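Alkaline phosphatase (PDB 2W5V) probably hydrolyses phosphate monoesters as a zinc- and magnesium-dependent alkaline phosphatase from an Antarctic bacterium. Local coordinates at residues I123-T137 and S247-W260. The protein carries 1 engineered substitution. Numbering follows the deposited sequence.
Sequences IKTGVVATSSITDAT and SAFFIMSEGSQIDW. Engineered in segment 123-137: Asp135 (natural residue His). With MG (magnesium ion), chain I; ZN (zinc ion), chain G.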
# COMPACT_ATOMS: atom_id res chain seq x y z
N ILE B 123 -8.59 31.53 -6.79
CA ILE B 123 -8.19 30.32 -7.51
C ILE B 123 -9.36 29.79 -8.35
O ILE B 123 -10.48 29.65 -7.85
CB ILE B 123 -7.78 29.21 -6.52
CG1 ILE B 123 -6.79 29.75 -5.47
CG2 ILE B 123 -7.20 28.00 -7.25
CD1 ILE B 123 -5.47 30.20 -6.05
N LYS B 124 -9.11 29.51 -9.63
CA LYS B 124 -10.13 28.88 -10.48
C LYS B 124 -10.30 27.38 -10.15
O LYS B 124 -9.32 26.69 -9.89
CB LYS B 124 -9.77 29.06 -11.96
CG LYS B 124 -9.91 30.50 -12.48
CD LYS B 124 -11.37 30.84 -12.76
CE LYS B 124 -11.54 32.25 -13.29
NZ LYS B 124 -11.11 33.26 -12.29
N THR B 125 -11.53 26.88 -10.15
CA THR B 125 -11.79 25.52 -9.66
C THR B 125 -12.55 24.65 -10.66
O THR B 125 -13.39 25.13 -11.42
CB THR B 125 -12.59 25.56 -8.34
OG1 THR B 125 -13.81 26.28 -8.54
CG2 THR B 125 -11.78 26.24 -7.24
N GLY B 126 -12.24 23.36 -10.66
CA GLY B 126 -12.93 22.44 -11.55
C GLY B 126 -13.11 21.05 -10.98
O GLY B 126 -12.33 20.59 -10.14
N VAL B 127 -14.14 20.36 -11.46
CA VAL B 127 -14.45 19.01 -11.02
C VAL B 127 -14.83 18.13 -12.21
O VAL B 127 -15.73 18.48 -12.99
CB VAL B 127 -15.59 19.04 -9.99
CG1 VAL B 127 -16.08 17.64 -9.71
CG2 VAL B 127 -15.11 19.71 -8.71
N VAL B 128 -14.15 17.00 -12.35
CA VAL B 128 -14.41 16.06 -13.43
C VAL B 128 -14.71 14.69 -12.83
O VAL B 128 -14.10 14.31 -11.82
CB VAL B 128 -13.19 15.96 -14.39
CG1 VAL B 128 -13.38 14.83 -15.38
CG2 VAL B 128 -12.98 17.29 -15.10
N ALA B 129 -15.64 13.95 -13.44
CA ALA B 129 -16.03 12.63 -12.93
C ALA B 129 -16.61 11.74 -14.03
O ALA B 129 -17.17 12.24 -14.99
CB ALA B 129 -17.04 12.79 -11.81
N THR B 130 -16.48 10.42 -13.87
CA THR B 130 -17.08 9.49 -14.84
C THR B 130 -18.44 8.99 -14.36
O THR B 130 -19.16 8.31 -15.10
CB THR B 130 -16.17 8.29 -15.17
OG1 THR B 130 -15.87 7.56 -13.97
CG2 THR B 130 -14.87 8.76 -15.81
N SER B 131 -18.80 9.32 -13.13
CA SER B 131 -20.15 9.10 -12.64
C SER B 131 -21.00 10.31 -13.00
O SER B 131 -20.56 11.20 -13.73
CB SER B 131 -20.14 8.93 -11.12
OG SER B 131 -19.55 10.07 -10.49
N SER B 132 -22.22 10.35 -12.47
CA SER B 132 -22.97 11.59 -12.51
C SER B 132 -22.17 12.66 -11.77
O SER B 132 -21.45 12.35 -10.81
CB SER B 132 -24.34 11.40 -11.85
OG SER B 132 -24.94 12.65 -11.56
N ILE B 133 -22.30 13.91 -12.19
CA ILE B 133 -21.61 14.97 -11.47
C ILE B 133 -22.19 15.17 -10.07
O ILE B 133 -21.61 15.87 -9.23
CB ILE B 133 -21.60 16.29 -12.27
CG1 ILE B 133 -20.46 17.19 -11.80
CG2 ILE B 133 -22.95 16.99 -12.19
CD1 ILE B 133 -19.07 16.69 -12.23
N THR B 134 -23.34 14.54 -9.82
CA THR B 134 -24.03 14.71 -8.54
C THR B 134 -23.72 13.55 -7.60
O THR B 134 -24.24 13.50 -6.48
CB THR B 134 -25.55 14.75 -8.72
OG1 THR B 134 -26.00 13.52 -9.28
CG2 THR B 134 -25.96 15.91 -9.63
N ASP B 135 -22.89 12.62 -8.07
CA ASP B 135 -22.49 11.47 -7.24
C ASP B 135 -21.64 11.93 -6.06
O ASP B 135 -21.12 13.04 -6.05
CB ASP B 135 -21.75 10.42 -8.07
CG ASP B 135 -21.72 9.05 -7.39
OD1 ASP B 135 -22.73 8.70 -6.74
OD2 ASP B 135 -20.70 8.34 -7.49
N ALA B 136 -21.51 11.06 -5.06
CA ALA B 136 -20.94 11.45 -3.78
C ALA B 136 -19.58 12.15 -3.87
O ALA B 136 -19.34 13.14 -3.19
CB ALA B 136 -20.87 10.24 -2.83
N THR B 137 -18.68 11.62 -4.70
CA THR B 137 -17.32 12.15 -4.76
C THR B 137 -17.24 13.60 -5.30
O THR B 137 -16.73 14.49 -4.60
CB THR B 137 -16.36 11.22 -5.54
OG1 THR B 137 -16.56 9.87 -5.10
CG2 THR B 137 -14.91 11.61 -5.28
N SER B 247 -4.01 32.32 -14.38
CA SER B 247 -4.70 32.08 -13.12
C SER B 247 -4.21 30.79 -12.48
O SER B 247 -3.87 29.84 -13.17
CB SER B 247 -6.20 32.01 -13.37
OG SER B 247 -6.90 31.69 -12.19
N ALA B 248 -4.18 30.74 -11.15
CA ALA B 248 -3.91 29.49 -10.46
C ALA B 248 -5.20 28.66 -10.44
O ALA B 248 -6.29 29.20 -10.59
CB ALA B 248 -3.43 29.75 -9.06
N PHE B 249 -5.08 27.35 -10.26
CA PHE B 249 -6.25 26.50 -10.30
C PHE B 249 -6.20 25.32 -9.34
O PHE B 249 -5.13 24.89 -8.92
CB PHE B 249 -6.53 26.02 -11.73
CG PHE B 249 -5.45 25.11 -12.30
CD1 PHE B 249 -5.43 23.75 -11.99
CD2 PHE B 249 -4.48 25.61 -13.16
CE1 PHE B 249 -4.46 22.91 -12.52
CE2 PHE B 249 -3.50 24.77 -13.70
CZ PHE B 249 -3.49 23.42 -13.38
N PHE B 250 -7.38 24.82 -9.00
CA PHE B 250 -7.53 23.57 -8.28
C PHE B 250 -8.49 22.69 -9.08
O PHE B 250 -9.55 23.16 -9.49
CB PHE B 250 -8.11 23.82 -6.88
CG PHE B 250 -8.50 22.56 -6.18
CD1 PHE B 250 -7.58 21.86 -5.41
CD2 PHE B 250 -9.78 22.05 -6.31
CE1 PHE B 250 -7.94 20.68 -4.78
CE2 PHE B 250 -10.16 20.88 -5.69
CZ PHE B 250 -9.23 20.19 -4.92
N ILE B 251 -8.12 21.44 -9.31
CA ILE B 251 -8.98 20.48 -10.02
C ILE B 251 -9.06 19.18 -9.24
O ILE B 251 -8.05 18.71 -8.71
CB ILE B 251 -8.41 20.16 -11.43
CG1 ILE B 251 -8.46 21.38 -12.33
CG2 ILE B 251 -9.15 18.99 -12.08
CD1 ILE B 251 -7.56 21.27 -13.57
N MET B 252 -10.26 18.62 -9.13
CA MET B 252 -10.43 17.24 -8.67
C MET B 252 -11.02 16.46 -9.84
O MET B 252 -12.07 16.82 -10.36
CB MET B 252 -11.39 17.17 -7.47
CG MET B 252 -11.43 15.79 -6.80
SD MET B 252 -12.35 14.50 -7.71
CE MET B 252 -14.02 15.15 -7.57
N SER B 253 -10.31 15.42 -10.28
CA SER B 253 -10.80 14.50 -11.30
C SER B 253 -10.95 13.09 -10.71
O SER B 253 -10.04 12.60 -10.04
CB SER B 253 -9.85 14.43 -12.49
OG SER B 253 -9.71 15.71 -13.09
N GLU B 254 -12.07 12.44 -10.98
CA GLU B 254 -12.34 11.16 -10.37
C GLU B 254 -12.48 10.04 -11.39
O GLU B 254 -13.24 10.16 -12.35
CB GLU B 254 -13.62 11.21 -9.53
CG GLU B 254 -13.90 9.90 -8.82
CD GLU B 254 -15.33 9.76 -8.36
OE1 GLU B 254 -16.21 10.48 -8.88
OE2 GLU B 254 -15.57 8.90 -7.49
N GLY B 255 -11.73 8.96 -11.18
CA GLY B 255 -12.00 7.70 -11.86
C GLY B 255 -13.10 7.01 -11.07
O GLY B 255 -12.84 6.18 -10.19
N SER B 256 -14.34 7.36 -11.38
CA SER B 256 -15.49 7.04 -10.53
C SER B 256 -15.88 5.56 -10.52
O SER B 256 -16.41 5.05 -9.52
CB SER B 256 -16.71 7.86 -10.98
OG SER B 256 -16.39 9.24 -11.11
N GLN B 257 -15.65 4.87 -11.63
CA GLN B 257 -16.27 3.56 -11.83
C GLN B 257 -15.41 2.37 -11.42
O GLN B 257 -15.85 1.22 -11.53
CB GLN B 257 -16.79 3.41 -13.26
CG GLN B 257 -17.80 4.48 -13.64
CD GLN B 257 -18.51 4.20 -14.94
OE1 GLN B 257 -18.68 3.04 -15.33
NE2 GLN B 257 -18.94 5.25 -15.62
N ILE B 258 -14.20 2.64 -10.95
CA ILE B 258 -13.38 1.58 -10.39
C ILE B 258 -14.16 0.91 -9.26
O ILE B 258 -14.15 -0.32 -9.11
CB ILE B 258 -12.04 2.13 -9.88
CG1 ILE B 258 -11.25 2.76 -11.03
CG2 ILE B 258 -11.24 1.00 -9.22
CD1 ILE B 258 -10.19 3.77 -10.58
N ASP B 259 -14.84 1.73 -8.47
CA ASP B 259 -15.66 1.25 -7.35
C ASP B 259 -16.75 0.29 -7.82
O ASP B 259 -17.02 -0.73 -7.20
CB ASP B 259 -16.27 2.48 -6.65
CG ASP B 259 -17.15 2.10 -5.47
OD1 ASP B 259 -16.68 1.41 -4.56
OD2 ASP B 259 -18.32 2.53 -5.44
N TRP B 260 -17.38 0.61 -8.95
CA TRP B 260 -18.49 -0.19 -9.45
C TRP B 260 -18.04 -1.57 -9.93
O TRP B 260 -18.73 -2.56 -9.73
CB TRP B 260 -19.25 0.57 -10.54
CG TRP B 260 -19.65 1.97 -10.10
CD1 TRP B 260 -19.54 2.50 -8.84
CD2 TRP B 260 -20.25 2.99 -10.91
NE1 TRP B 260 -20.01 3.79 -8.83
CE2 TRP B 260 -20.45 4.12 -10.08
CE3 TRP B 260 -20.62 3.07 -12.26
CZ2 TRP B 260 -21.01 5.31 -10.55
CZ3 TRP B 260 -21.19 4.25 -12.73
CH2 TRP B 260 -21.38 5.35 -11.88
MG MG I . -17.14 8.15 -6.33
ZN ZN G . -18.90 1.86 -3.34
O HOH W 1 -8.52 33.69 -11.04
O HOH W 2 -14.01 5.37 -14.06
O HOH W 3 -18.46 9.61 -7.50
O HOH W 4 -19.07 7.65 -5.17
O HOH W 5 -17.57 6.41 -7.60
O HOH W 6 -21.25 2.89 -3.61
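Met252 CE meets Val127 CG1 at 3.9 Å on the sheet face that also carries Thr125, Phe250 and Glu254. Bends at chi2 (-75°) and chi3 (-68°) swing this methyl toward Val127. Strands 124-129 and 249-255 run parallel, joined by six backbone hydrogen bonds, from Lys124 N to Ala248 O through Glu254 N to Val128 O. Toward the C-terminal ends of the strands the contact turns polar. Glu254 keeps an extended chain, and its OE2 binds magnesium at 2.1 Å. Thr137 OG1 binds the same ion at 2.2 Å, and three waters and Asp43 complete the site. One of these waters joins Glu254 OE1 to OD2 of the engineered Asp135. Ser256 OG donates to Glu254 OE1 (2.6 Å) from above the carboxylate plane. It also accepts from Thr130 N (3.0 Å) and, weakly, from Ser131 N. An alanine in place of Ser256 would probably cost Thr130 N and Ser131 N this shared acceptor and take one donor from Glu254 OE1. Gln257 NE2 donates to Thr130 O, while its OE1 bonds Tyr269 of helix 267-291. The pair lies centrally in the large sheet, with strand 165-169 beside 124-129 and strand 36-42 beside 249-255.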